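Local atomic coordinates of conserved hypothetical protein (Caulobacter vibrioides, PDB entry 1XFJ), a protein that probably acts on purine nucleosides, splitting inosine and methylthioadenosine with phosphate and deaminating adenosine, as a member of the YfiH/LACC1 family. Residues Thr26-Val31 with Glu232-Phe237; Asp113-Leu118 with Gly164-Pro169; Cys107-Ala112 with Val127-Ala132; Ile76-Ala81 with Glu94-Val99; Gly30-Ile35 with Glu53-Arg58. All coordinates share one frame; numbering follows the deposited sequence.

Overall arrangement
The five contacts belong to one chain, whose two main sheets lie in an alpha-beta-beta-alpha fold. Contact 5 closes first along the chain, then contact 4. Contacts 3 and 2 follow and alternate their segments. Contact 1 spans from residue 26 to 237 and encloses contacts 2, 3 and 4. Contact 3 is central: its centre lies about 9 Å from that of contact 4 and about 10 Å from that of contact 2. All three reach the six-stranded sheet. They bring H77, C114 and H131 together, consistent with a site in this metal-binding family. Contacts 1 and 5 share G30 and V31 on the same side of the chain's centre, their own centres about 11 Å apart.

Contact 1: residues Thr26-Val31 with Glu232-Phe237; sequences TRQGGV and EEEWFF
R27 and Q28 supply all three hydrogen bonds that join residues 26-31 to residues 232-237. The backbone N of R27 gives one to W235 O at 2.8 Å. R27 NH1, in the guanidinium, gives a second to E233 O at 2.9 Å. NH1 lies in the carbonyl plane of E233, on a lone pair, although the oxygen is tilted out of the guanidinium plane. The third runs from Q28 NE2 to E234 O at 3.0 Å. Here the oxygen lies in the plane of the Q28 amide, while NE2 stands above the carbonyl plane of E234. Three successive carbonyls, those of E233, E234 and W235, are thus engaged.

The contact ties the loop after strand 20-25 to the loop before helix 239-244. On the first side T26 OG1 accepts from Q28 N, which is an ST turn. On the second, W235 N and F236 N both donate to E232 O.

Flat groups add a second layer. The Q28 amide lies over one face of the W235 ring, toward the rim, with only 16° between the planes. Q28 NE2 is 3.3 Å from W235 CZ3. R227 makes a cation-pi contact with the same indole. R27 CB sits over the centre of the F237 ring in a CH-pi contact, 3.8 Å from the centroid. A bend at chi3 of R27 (-57°) carries the guanidinium past the same ring, R27 NH2 lying 3.7 Å from F237 CE1.

Van der Waals packing completes the seam. T26 CB rests against W235 O, and T26 CG2 meets F236 CE1 at 4.0 Å.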
# COMPACT_ATOMS: atom_id res chain seq x y z
N THR A 26 -0.68 9.00 7.17
CA THR A 26 -1.74 9.87 6.69
C THR A 26 -1.10 11.02 5.92
O THR A 26 0.11 11.02 5.67
CB THR A 26 -2.60 10.44 7.85
OG1 THR A 26 -1.84 11.42 8.57
CG2 THR A 26 -3.02 9.33 8.80
N ARG A 27 -1.91 12.01 5.56
CA ARG A 27 -1.41 13.17 4.83
C ARG A 27 -0.85 14.21 5.80
O ARG A 27 -0.21 15.17 5.38
CB ARG A 27 -2.55 13.80 4.02
CG ARG A 27 -3.63 14.44 4.87
CD ARG A 27 -4.71 15.06 4.01
NE ARG A 27 -4.17 16.04 3.08
CZ ARG A 27 -4.85 16.55 2.06
NH1 ARG A 27 -6.11 16.17 1.85
NH2 ARG A 27 -4.28 17.43 1.24
N GLN A 28 -1.07 14.00 7.09
CA GLN A 28 -0.61 14.95 8.11
C GLN A 28 0.78 14.72 8.69
O GLN A 28 1.27 13.59 8.74
CB GLN A 28 -1.64 14.99 9.25
CG GLN A 28 -2.96 15.64 8.87
CD GLN A 28 -3.93 15.75 10.04
OE1 GLN A 28 -3.51 15.89 11.19
NE2 GLN A 28 -5.22 15.73 9.74
N GLY A 29 1.42 15.82 9.10
CA GLY A 29 2.74 15.74 9.71
C GLY A 29 3.94 16.12 8.85
O GLY A 29 5.07 16.09 9.33
N GLY A 30 3.69 16.49 7.59
CA GLY A 30 4.77 16.85 6.69
C GLY A 30 5.01 18.33 6.49
O GLY A 30 4.59 19.15 7.30
N VAL A 31 5.68 18.68 5.39
CA VAL A 31 5.99 20.07 5.09
C VAL A 31 5.50 20.57 3.73
O VAL A 31 5.61 21.75 3.43
CB VAL A 31 7.52 20.31 5.16
CG1 VAL A 31 8.04 19.93 6.53
CG2 VAL A 31 8.22 19.50 4.09
N GLU A 232 -12.20 10.42 3.34
CA GLU A 232 -11.61 11.19 4.44
C GLU A 232 -10.48 12.12 4.01
O GLU A 232 -9.31 11.85 4.25
CB GLU A 232 -11.09 10.23 5.51
CG GLU A 232 -12.13 9.23 5.99
CD GLU A 232 -11.61 8.37 7.13
OE1 GLU A 232 -11.38 8.93 8.22
OE2 GLU A 232 -11.43 7.16 6.92
N GLU A 233 -10.86 13.24 3.39
CA GLU A 233 -9.90 14.23 2.92
C GLU A 233 -9.08 14.81 4.06
O GLU A 233 -7.97 15.31 3.86
CB GLU A 233 -10.65 15.34 2.18
CG GLU A 233 -9.80 16.52 1.76
CD GLU A 233 -10.57 17.51 0.91
OE1 GLU A 233 -11.73 17.82 1.28
OE2 GLU A 233 -10.03 17.98 -0.11
N GLU A 234 -9.62 14.74 5.27
CA GLU A 234 -8.94 15.24 6.46
C GLU A 234 -7.65 14.48 6.71
O GLU A 234 -6.65 15.05 7.15
CB GLU A 234 -9.86 15.08 7.69
CG GLU A 234 -9.20 15.42 9.03
CD GLU A 234 -10.06 15.02 10.22
OE1 GLU A 234 -11.23 14.61 10.01
OE2 GLU A 234 -9.58 15.13 11.37
N TRP A 235 -7.67 13.19 6.40
CA TRP A 235 -6.53 12.33 6.64
C TRP A 235 -5.80 11.73 5.45
O TRP A 235 -4.64 11.33 5.58
CB TRP A 235 -6.95 11.17 7.56
CG TRP A 235 -7.48 11.61 8.87
CD1 TRP A 235 -8.78 11.61 9.28
CD2 TRP A 235 -6.71 12.12 9.97
NE1 TRP A 235 -8.87 12.09 10.57
CE2 TRP A 235 -7.62 12.41 11.01
CE3 TRP A 235 -5.34 12.35 10.17
CZ2 TRP A 235 -7.20 12.93 12.24
CZ3 TRP A 235 -4.93 12.87 11.39
CH2 TRP A 235 -5.86 13.15 12.41
N PHE A 236 -6.45 11.65 4.29
CA PHE A 236 -5.79 11.00 3.15
C PHE A 236 -5.84 11.70 1.81
O PHE A 236 -6.78 12.43 1.50
CB PHE A 236 -6.39 9.60 2.97
CG PHE A 236 -6.42 8.78 4.23
CD1 PHE A 236 -5.23 8.35 4.83
CD2 PHE A 236 -7.63 8.47 4.84
CE1 PHE A 236 -5.26 7.62 6.02
CE2 PHE A 236 -7.66 7.74 6.04
CZ PHE A 236 -6.48 7.32 6.62
N PHE A 237 -4.79 11.48 1.02
CA PHE A 237 -4.70 12.01 -0.34
C PHE A 237 -5.56 11.02 -1.13
O PHE A 237 -5.74 9.88 -0.69
CB PHE A 237 -3.27 11.93 -0.88
CG PHE A 237 -2.29 12.83 -0.18
CD1 PHE A 237 -2.49 14.20 -0.14
CD2 PHE A 237 -1.15 12.30 0.40
CE1 PHE A 237 -1.56 15.04 0.48
CE2 PHE A 237 -0.22 13.12 1.02
CZ PHE A 237 -0.42 14.49 1.06

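Contact 2: residues Asp113-Leu118 with Gly164-Pro169; sequences DCAPVL and GPCIGP
D113 meets I167 through both backbone and side chain. I167 N donates to D113 O at 2.8 Å, nearly straight and on a lone pair in the carbonyl plane. The I167 side chain then folds over D113. CG1 is anti to the backbone N (chi1 -171°), and this leads I167 CD1 to the carboxylate, 3.9 Å from D113 OD2. The other branch, I167 CG2, rests 3.4 Å from D113 O. The carboxylate finds its polar partners outside the two segments: OD2 accepts from R240 N, and OD1 bonds with the hydroxyls of T229 and S238.

P116 carries the other end of the contact. P116 O accepts from G164 N at 2.9 Å. Its ring lies against the backbone of residues 164-165, with P116 CD 3.1 Å from P165 O. Being a proline, P116 has no N-H to give back to the facing chain.

Between these two ends C166 CB packs on A115 CB and on D113 O. One water is held here by three hydrogen bonds. The water oxygen accepts from D113 N at 2.9 Å. It donates to C114 O and to P165 O.

The contact joins the start of strand 115-121 to the loop that leaves its neighbour, strand 160-163. The two chains run in nearly opposite directions. The C114 side chain points away from this loop. A bound beta-mercaptoethanol, probably from the crystallisation liquor, comes within about 2 Å of that side chain (nearest atoms). Direct bonds at the two ends, with water between them, give backbone polar groups partners although the two chains form no regular ladder.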
# COMPACT_ATOMS: atom_id res chain seq x y z
N ASP A 113 -5.28 5.85 -2.96
CA ASP A 113 -6.50 5.15 -3.36
C ASP A 113 -6.21 3.65 -3.51
O ASP A 113 -7.00 2.82 -3.09
CB ASP A 113 -7.07 5.67 -4.67
CG ASP A 113 -7.99 6.86 -4.48
OD1 ASP A 113 -8.23 7.27 -3.32
OD2 ASP A 113 -8.49 7.39 -5.50
N CYS A 114 -5.08 3.32 -4.12
CA CYS A 114 -4.73 1.91 -4.28
C CYS A 114 -4.48 1.33 -2.90
O CYS A 114 -4.23 2.06 -1.94
CB CYS A 114 -3.51 1.77 -5.19
SG CYS A 114 -3.94 2.19 -6.90
N ALA A 115 -4.56 0.01 -2.79
CA ALA A 115 -4.40 -0.65 -1.50
C ALA A 115 -3.00 -1.06 -1.09
O ALA A 115 -2.36 -1.89 -1.75
CB ALA A 115 -5.32 -1.86 -1.44
N PRO A 116 -2.49 -0.48 0.01
CA PRO A 116 -1.15 -0.86 0.47
C PRO A 116 -1.33 -2.10 1.34
O PRO A 116 -2.33 -2.22 2.05
CB PRO A 116 -0.71 0.36 1.27
CG PRO A 116 -1.99 0.82 1.90
CD PRO A 116 -3.00 0.68 0.77
N VAL A 117 -0.39 -3.02 1.28
CA VAL A 117 -0.48 -4.23 2.09
C VAL A 117 0.81 -4.47 2.84
O VAL A 117 1.89 -4.48 2.25
CB VAL A 117 -0.79 -5.47 1.22
CG1 VAL A 117 -1.04 -6.68 2.11
CG2 VAL A 117 -1.99 -5.20 0.33
N LEU A 118 0.70 -4.66 4.15
CA LEU A 118 1.87 -4.93 4.98
C LEU A 118 1.75 -6.38 5.44
O LEU A 118 0.72 -6.79 5.96
CB LEU A 118 1.89 -3.98 6.18
CG LEU A 118 1.94 -2.49 5.83
CD1 LEU A 118 1.97 -1.66 7.11
CD2 LEU A 118 3.16 -2.21 4.97
N GLY A 164 -4.20 -1.56 4.15
CA GLY A 164 -4.32 -0.25 4.75
C GLY A 164 -5.37 0.65 4.14
O GLY A 164 -6.27 0.19 3.43
N PRO A 165 -5.30 1.97 4.41
CA PRO A 165 -6.27 2.92 3.87
C PRO A 165 -6.23 2.84 2.35
O PRO A 165 -5.16 2.73 1.75
CB PRO A 165 -5.76 4.27 4.38
CG PRO A 165 -5.03 3.90 5.65
CD PRO A 165 -4.30 2.65 5.25
N CYS A 166 -7.40 2.88 1.72
CA CYS A 166 -7.50 2.83 0.27
C CYS A 166 -8.88 3.32 -0.11
O CYS A 166 -9.68 3.67 0.76
CB CYS A 166 -7.28 1.39 -0.23
SG CYS A 166 -8.52 0.18 0.30
N ILE A 167 -9.18 3.36 -1.41
CA ILE A 167 -10.49 3.82 -1.82
C ILE A 167 -11.50 2.74 -1.44
O ILE A 167 -11.35 1.57 -1.80
CB ILE A 167 -10.51 4.14 -3.34
CG1 ILE A 167 -11.83 4.82 -3.70
CG2 ILE A 167 -10.25 2.88 -4.15
CD1 ILE A 167 -11.81 5.48 -5.08
N GLY A 168 -12.52 3.14 -0.70
CA GLY A 168 -13.53 2.20 -0.23
C GLY A 168 -14.62 1.80 -1.19
O GLY A 168 -14.83 2.44 -2.22
N PRO A 169 -15.36 0.72 -0.87
CA PRO A 169 -16.45 0.21 -1.71
C PRO A 169 -17.58 1.20 -1.93
O PRO A 169 -18.39 1.04 -2.85
CB PRO A 169 -16.91 -1.04 -0.95
CG PRO A 169 -16.57 -0.72 0.48
CD PRO A 169 -15.20 -0.11 0.33
O HOH W 1 -4.36 4.45 -0.63

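Contact 3: residues Cys107-Ala112 with Val127-Ala132; sequences CGAMAA and VAAAHA
H131 lies against the backbone of M110, here a selenomethionine, and the methyl groups of A109 and A111. H131 CB is 4.4 Å from A109 CB. With CG anti to the backbone N (chi1 169°), the ring reaches along the other strand. H131 CG comes within 3.9 Å of M110 O, and H131 CD2 within 3.2 Å of the same atom. A111 CB lies at the ring edge, near its plane. ND1 is hydrogen-bonded to OD1 of D96. NE2, at the tip, lies near M110 O and also touches C114 CB. The ring of H77 meets that of H131 edge-to-face.

The rest of the contact is made by small groups. A129 CB fits between C107 and A109, 3.4 Å from C107 O and 4.2 Å from A109 CB. C107 SG touches V127 CG2 at 4.0 Å.

No hydrogen bond joins the two segments, because their strands belong to different sheets. Strand 107-111 and strand 127-132 run nearly parallel, 14° apart, with their axes only 5.5 Å from each other. The short side chains of A109, A111 and A129 at the interface allow so close an approach. Such face-to-face sheet packing forms the beta-beta middle of the alpha-beta-beta-alpha fold.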
# COMPACT_ATOMS: atom_id res chain seq x y z
N CYS A 107 10.55 -1.42 4.60
CA CYS A 107 9.88 -1.74 3.35
C CYS A 107 8.67 -0.82 3.21
O CYS A 107 7.80 -0.82 4.07
CB CYS A 107 9.43 -3.20 3.35
SG CYS A 107 10.76 -4.40 3.53
N GLY A 108 8.61 -0.06 2.12
CA GLY A 108 7.49 0.84 1.95
C GLY A 108 6.79 0.77 0.61
O GLY A 108 7.37 0.34 -0.40
N ALA A 109 5.52 1.18 0.61
CA ALA A 109 4.69 1.21 -0.58
C ALA A 109 3.93 2.53 -0.56
O ALA A 109 3.55 3.02 0.51
CB ALA A 109 3.70 0.04 -0.57
N MSE A 110 3.72 3.12 -1.73
CA MSE A 110 3.02 4.39 -1.86
C MSE A 110 1.64 4.21 -2.47
O MSE A 110 1.44 3.32 -3.30
CB MSE A 110 3.79 5.35 -2.76
CG MSE A 110 5.19 5.68 -2.34
SE MSE A 110 5.93 6.88 -3.65
CE MSE A 110 6.25 5.60 -5.07
N ALA A 111 0.70 5.07 -2.08
CA ALA A 111 -0.65 4.99 -2.62
C ALA A 111 -1.48 6.22 -2.31
O ALA A 111 -1.15 7.01 -1.42
CB ALA A 111 -1.34 3.74 -2.09
N ALA A 112 -2.56 6.37 -3.06
CA ALA A 112 -3.50 7.47 -2.89
C ALA A 112 -4.81 6.98 -3.50
O ALA A 112 -5.34 7.58 -4.42
CB ALA A 112 -3.00 8.72 -3.62
N VAL A 127 9.48 -9.43 6.51
CA VAL A 127 8.42 -8.45 6.31
C VAL A 127 8.33 -8.02 4.85
O VAL A 127 9.23 -8.29 4.05
CB VAL A 127 8.64 -7.18 7.17
CG1 VAL A 127 8.55 -7.53 8.66
CG2 VAL A 127 9.99 -6.56 6.85
N ALA A 128 7.23 -7.36 4.50
CA ALA A 128 7.05 -6.88 3.13
C ALA A 128 5.94 -5.84 3.05
O ALA A 128 4.99 -5.86 3.83
CB ALA A 128 6.73 -8.05 2.21
N ALA A 129 6.08 -4.93 2.09
CA ALA A 129 5.08 -3.90 1.83
C ALA A 129 4.74 -4.03 0.35
O ALA A 129 5.64 -4.08 -0.49
CB ALA A 129 5.66 -2.52 2.12
N ALA A 130 3.45 -4.11 0.04
CA ALA A 130 3.03 -4.26 -1.35
C ALA A 130 2.06 -3.16 -1.79
O ALA A 130 1.27 -2.66 -0.99
CB ALA A 130 2.40 -5.63 -1.56
N HIS A 131 2.14 -2.80 -3.06
CA HIS A 131 1.29 -1.79 -3.66
C HIS A 131 0.27 -2.53 -4.51
O HIS A 131 0.61 -3.04 -5.58
CB HIS A 131 2.13 -0.85 -4.53
CG HIS A 131 1.33 0.08 -5.38
ND1 HIS A 131 1.51 0.18 -6.75
CD2 HIS A 131 0.35 0.95 -5.07
CE1 HIS A 131 0.68 1.08 -7.24
NE2 HIS A 131 -0.04 1.57 -6.24
N ALA A 132 -0.97 -2.60 -4.04
CA ALA A 132 -2.01 -3.31 -4.78
C ALA A 132 -3.14 -2.46 -5.34
O ALA A 132 -4.18 -2.29 -4.70
CB ALA A 132 -2.60 -4.42 -3.91

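Contact 4: residues Ile76-Ala81 with Glu94-Val99; sequences IHSTIA and EGDAVV
The carboxylate of D96 is ringed by donors from I76, H77 and S78. S78 N comes from above its plane, 2.7 Å from D96 OD2. The other donors approach closer to the plane. I76 N meets D96 OD2 on the syn side at 3.1 Å, and S78 OG meets it on the anti side at 2.6 Å. H77 N reaches D96 OD1 on its syn side at 2.9 Å, in a more bent bond.

S78 OG has a second task. It accepts from I80 N, forming an ST turn, while it donates to D96. With OG between the backbone N and the carbonyl carbon (chi1 67°), it can reach I80 N and D96 OD2 at once.

The backbone adds one straight bond, from D96 N to I80 O at 2.9 Å. Beyond it A81 CB packs on A97 CB at 3.9 Å, where the parallel strands 81-83 and 97-100 begin. I76 CD1 and E94 CB touch at the outer end.

D96 OD2 is gripped by three hydrogen bonds, which should fix the rotation of the carboxylate. D96 OD1 has a further partner in H131. D96 therefore links the turn at 76-78 to H131, consistent with a second-shell role in positioning that histidine.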
# COMPACT_ATOMS: atom_id res chain seq x y z
N ILE A 76 4.98 0.58 -10.74
CA ILE A 76 4.43 0.51 -12.08
C ILE A 76 3.20 -0.39 -12.19
O ILE A 76 2.86 -0.85 -13.28
CB ILE A 76 5.50 0.00 -13.07
CG1 ILE A 76 6.10 -1.30 -12.54
CG2 ILE A 76 6.59 1.05 -13.24
CD1 ILE A 76 7.14 -1.93 -13.44
N HIS A 77 2.54 -0.63 -11.07
CA HIS A 77 1.35 -1.48 -11.02
C HIS A 77 1.58 -2.91 -11.50
O HIS A 77 0.70 -3.54 -12.09
CB HIS A 77 0.20 -0.84 -11.81
CG HIS A 77 -0.37 0.37 -11.14
ND1 HIS A 77 0.16 1.64 -11.29
CD2 HIS A 77 -1.41 0.50 -10.27
CE1 HIS A 77 -0.53 2.49 -10.55
NE2 HIS A 77 -1.48 1.83 -9.92
N SER A 78 2.77 -3.42 -11.22
CA SER A 78 3.15 -4.76 -11.61
C SER A 78 2.95 -5.73 -10.46
O SER A 78 2.33 -5.39 -9.45
CB SER A 78 4.63 -4.79 -12.00
OG SER A 78 5.44 -4.53 -10.86
N THR A 79 3.49 -6.94 -10.62
CA THR A 79 3.42 -7.97 -9.60
C THR A 79 4.86 -8.27 -9.19
O THR A 79 5.15 -9.30 -8.58
CB THR A 79 2.77 -9.27 -10.13
OG1 THR A 79 3.58 -9.81 -11.19
CG2 THR A 79 1.37 -8.98 -10.66
N ILE A 80 5.77 -7.36 -9.54
CA ILE A 80 7.19 -7.51 -9.23
C ILE A 80 7.49 -7.22 -7.76
O ILE A 80 7.23 -6.13 -7.25
CB ILE A 80 8.05 -6.57 -10.10
CG1 ILE A 80 7.84 -6.89 -11.58
CG2 ILE A 80 9.52 -6.73 -9.72
CD1 ILE A 80 8.54 -5.92 -12.51
N ALA A 81 8.05 -8.22 -7.07
CA ALA A 81 8.41 -8.09 -5.67
C ALA A 81 9.93 -8.10 -5.57
O ALA A 81 10.58 -9.08 -5.94
CB ALA A 81 7.82 -9.25 -4.86
N GLU A 94 12.40 -0.54 -10.22
CA GLU A 94 11.04 -0.81 -10.67
C GLU A 94 10.44 -1.98 -9.90
O GLU A 94 11.10 -3.00 -9.71
CB GLU A 94 11.02 -1.12 -12.17
CG GLU A 94 11.60 -0.02 -13.04
CD GLU A 94 13.07 -0.23 -13.35
OE1 GLU A 94 13.82 -0.64 -12.44
OE2 GLU A 94 13.47 0.03 -14.51
N GLY A 95 9.20 -1.83 -9.45
CA GLY A 95 8.55 -2.89 -8.70
C GLY A 95 7.35 -2.38 -7.93
O GLY A 95 7.11 -1.18 -7.88
N ASP A 96 6.60 -3.29 -7.32
CA ASP A 96 5.43 -2.89 -6.57
C ASP A 96 5.30 -3.59 -5.23
O ASP A 96 4.21 -3.66 -4.65
CB ASP A 96 4.18 -3.09 -7.43
CG ASP A 96 4.10 -2.07 -8.54
OD1 ASP A 96 3.46 -1.02 -8.34
OD2 ASP A 96 4.70 -2.32 -9.62
N ALA A 97 6.42 -4.09 -4.73
CA ALA A 97 6.47 -4.75 -3.43
C ALA A 97 7.92 -4.78 -2.97
O ALA A 97 8.83 -5.01 -3.76
CB ALA A 97 5.92 -6.17 -3.53
N VAL A 98 8.13 -4.51 -1.68
CA VAL A 98 9.47 -4.52 -1.11
C VAL A 98 9.50 -5.55 0.01
O VAL A 98 8.72 -5.45 0.97
CB VAL A 98 9.86 -3.13 -0.57
CG1 VAL A 98 11.28 -3.16 -0.01
CG2 VAL A 98 9.76 -2.10 -1.69
N VAL A 99 10.38 -6.54 -0.12
CA VAL A 99 10.49 -7.62 0.86
C VAL A 99 11.86 -7.63 1.53
O VAL A 99 12.86 -7.35 0.88
CB VAL A 99 10.27 -8.98 0.17
CG1 VAL A 99 10.31 -10.10 1.18
CG2 VAL A 99 8.93 -8.97 -0.57

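Contact 5: residues Gly30-Ile35 with Glu53-Arg58; sequences GVSKGI and EENRAR
N55 is turned so that its amide faces V31 and S32. Its CG lies anti to the carbonyl carbon (chi1 -65°), and the turn at chi2 (-41°) presents both ends of the amide to the loop. V31 has a similar first torsion. It sends CG1 to R58 and CG2 toward E54 and N55.

The amide is used at both ends. N55 OD1 accepts from V31 N at 2.9 Å, with the donor in the carbonyl plane. N55 ND2 donates to S32 OG, also at 2.9 Å, and the hydroxyl oxygen lies in the amide plane. ND2 bonds to N40 O as well, while S32 OG has a further partner in D47 OD2. G30 lies close by, G30 CA being 3.1 Å from N55 OD1.

The contact fastens the loop after strand 20-25 to the side of helix 49-62. Opposite S38 the loop forms a classic beta bulge, with V31 and S32 as its two residues. One of them donates its backbone N-H to N55, and the other accepts from N55 through its hydroxyl oxygen.

The V31 side chain wedges between E54 and R58, which stand one helical turn apart. V31 CG1 lies over one face of the R58 guanidinium, toward its rim, 3.2 Å from R58 NH2. V31 CG2 meets E54 CG at 3.7 Å. The guanidinium is held by a salt bridge from R58 NE to E54 OE2 at 2.8 Å. This bond is almost straight (174°), lies in the guanidinium plane and uses the anti lone pair. R58 NH1 is hydrogen-bonded to G29 O, just before the loop segment.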
# COMPACT_ATOMS: atom_id res chain seq x y z
N GLY A 30 3.69 16.49 7.59
CA GLY A 30 4.77 16.85 6.69
C GLY A 30 5.01 18.33 6.49
O GLY A 30 4.59 19.15 7.30
N VAL A 31 5.68 18.68 5.39
CA VAL A 31 5.99 20.07 5.09
C VAL A 31 5.50 20.57 3.73
O VAL A 31 5.61 21.75 3.43
CB VAL A 31 7.52 20.31 5.16
CG1 VAL A 31 8.04 19.93 6.53
CG2 VAL A 31 8.22 19.50 4.09
N SER A 32 4.97 19.66 2.91
CA SER A 32 4.50 20.04 1.59
C SER A 32 3.32 21.00 1.63
O SER A 32 2.56 21.03 2.60
CB SER A 32 4.15 18.79 0.78
OG SER A 32 5.32 18.04 0.52
N LYS A 33 3.17 21.78 0.56
CA LYS A 33 2.12 22.78 0.46
C LYS A 33 1.08 22.49 -0.61
O LYS A 33 1.25 21.60 -1.44
CB LYS A 33 2.75 24.15 0.18
CG LYS A 33 3.81 24.59 1.17
CD LYS A 33 3.21 25.03 2.49
CE LYS A 33 4.25 25.71 3.36
NZ LYS A 33 3.65 26.29 4.59
N GLY A 34 -0.00 23.27 -0.58
CA GLY A 34 -1.07 23.13 -1.55
C GLY A 34 -1.76 21.78 -1.56
O GLY A 34 -2.14 21.25 -0.52
N ILE A 35 -1.94 21.23 -2.76
CA ILE A 35 -2.60 19.95 -2.90
C ILE A 35 -1.81 18.83 -2.23
O ILE A 35 -2.35 17.77 -1.92
CB ILE A 35 -2.81 19.58 -4.39
CG1 ILE A 35 -1.46 19.50 -5.10
CG2 ILE A 35 -3.70 20.61 -5.06
CD1 ILE A 35 -1.54 18.94 -6.51
N GLU A 53 11.56 14.90 0.01
CA GLU A 53 12.65 14.26 0.73
C GLU A 53 12.53 14.48 2.24
O GLU A 53 12.84 13.58 3.03
CB GLU A 53 14.00 14.78 0.23
CG GLU A 53 14.34 14.28 -1.16
CD GLU A 53 14.31 12.76 -1.24
OE1 GLU A 53 15.09 12.11 -0.51
OE2 GLU A 53 13.51 12.21 -2.03
N GLU A 54 12.08 15.66 2.64
CA GLU A 54 11.91 15.96 4.05
C GLU A 54 10.80 15.09 4.63
O GLU A 54 10.91 14.59 5.75
CB GLU A 54 11.58 17.44 4.26
CG GLU A 54 11.08 17.82 5.65
CD GLU A 54 12.11 17.64 6.75
OE1 GLU A 54 13.32 17.57 6.43
OE2 GLU A 54 11.72 17.59 7.93
N ASN A 55 9.73 14.90 3.86
CA ASN A 55 8.63 14.07 4.34
C ASN A 55 9.11 12.63 4.52
O ASN A 55 8.79 11.99 5.52
CB ASN A 55 7.45 14.12 3.37
CG ASN A 55 6.85 15.51 3.28
OD1 ASN A 55 6.70 16.19 4.30
ND2 ASN A 55 6.48 15.93 2.08
N ARG A 56 9.88 12.14 3.56
CA ARG A 56 10.41 10.78 3.63
C ARG A 56 11.32 10.64 4.85
O ARG A 56 11.32 9.61 5.53
CB ARG A 56 11.20 10.44 2.36
CG ARG A 56 10.33 10.13 1.15
CD ARG A 56 11.18 9.90 -0.09
NE ARG A 56 12.21 8.90 0.12
CZ ARG A 56 12.20 7.68 -0.41
NH1 ARG A 56 11.21 7.31 -1.21
NH2 ARG A 56 13.19 6.84 -0.14
N ALA A 57 12.10 11.68 5.14
CA ALA A 57 13.01 11.65 6.28
C ALA A 57 12.23 11.59 7.59
O ALA A 57 12.62 10.89 8.53
CB ALA A 57 13.91 12.87 6.26
N ARG A 58 11.12 12.32 7.65
CA ARG A 58 10.30 12.32 8.85
C ARG A 58 9.76 10.93 9.13
O ARG A 58 9.74 10.47 10.28
CB ARG A 58 9.14 13.31 8.70
CG ARG A 58 9.63 14.73 8.57
CD ARG A 58 8.51 15.75 8.67
NE ARG A 58 9.10 17.08 8.82
CZ ARG A 58 8.48 18.14 9.31
NH1 ARG A 58 7.21 18.06 9.71
NH2 ARG A 58 9.13 19.28 9.43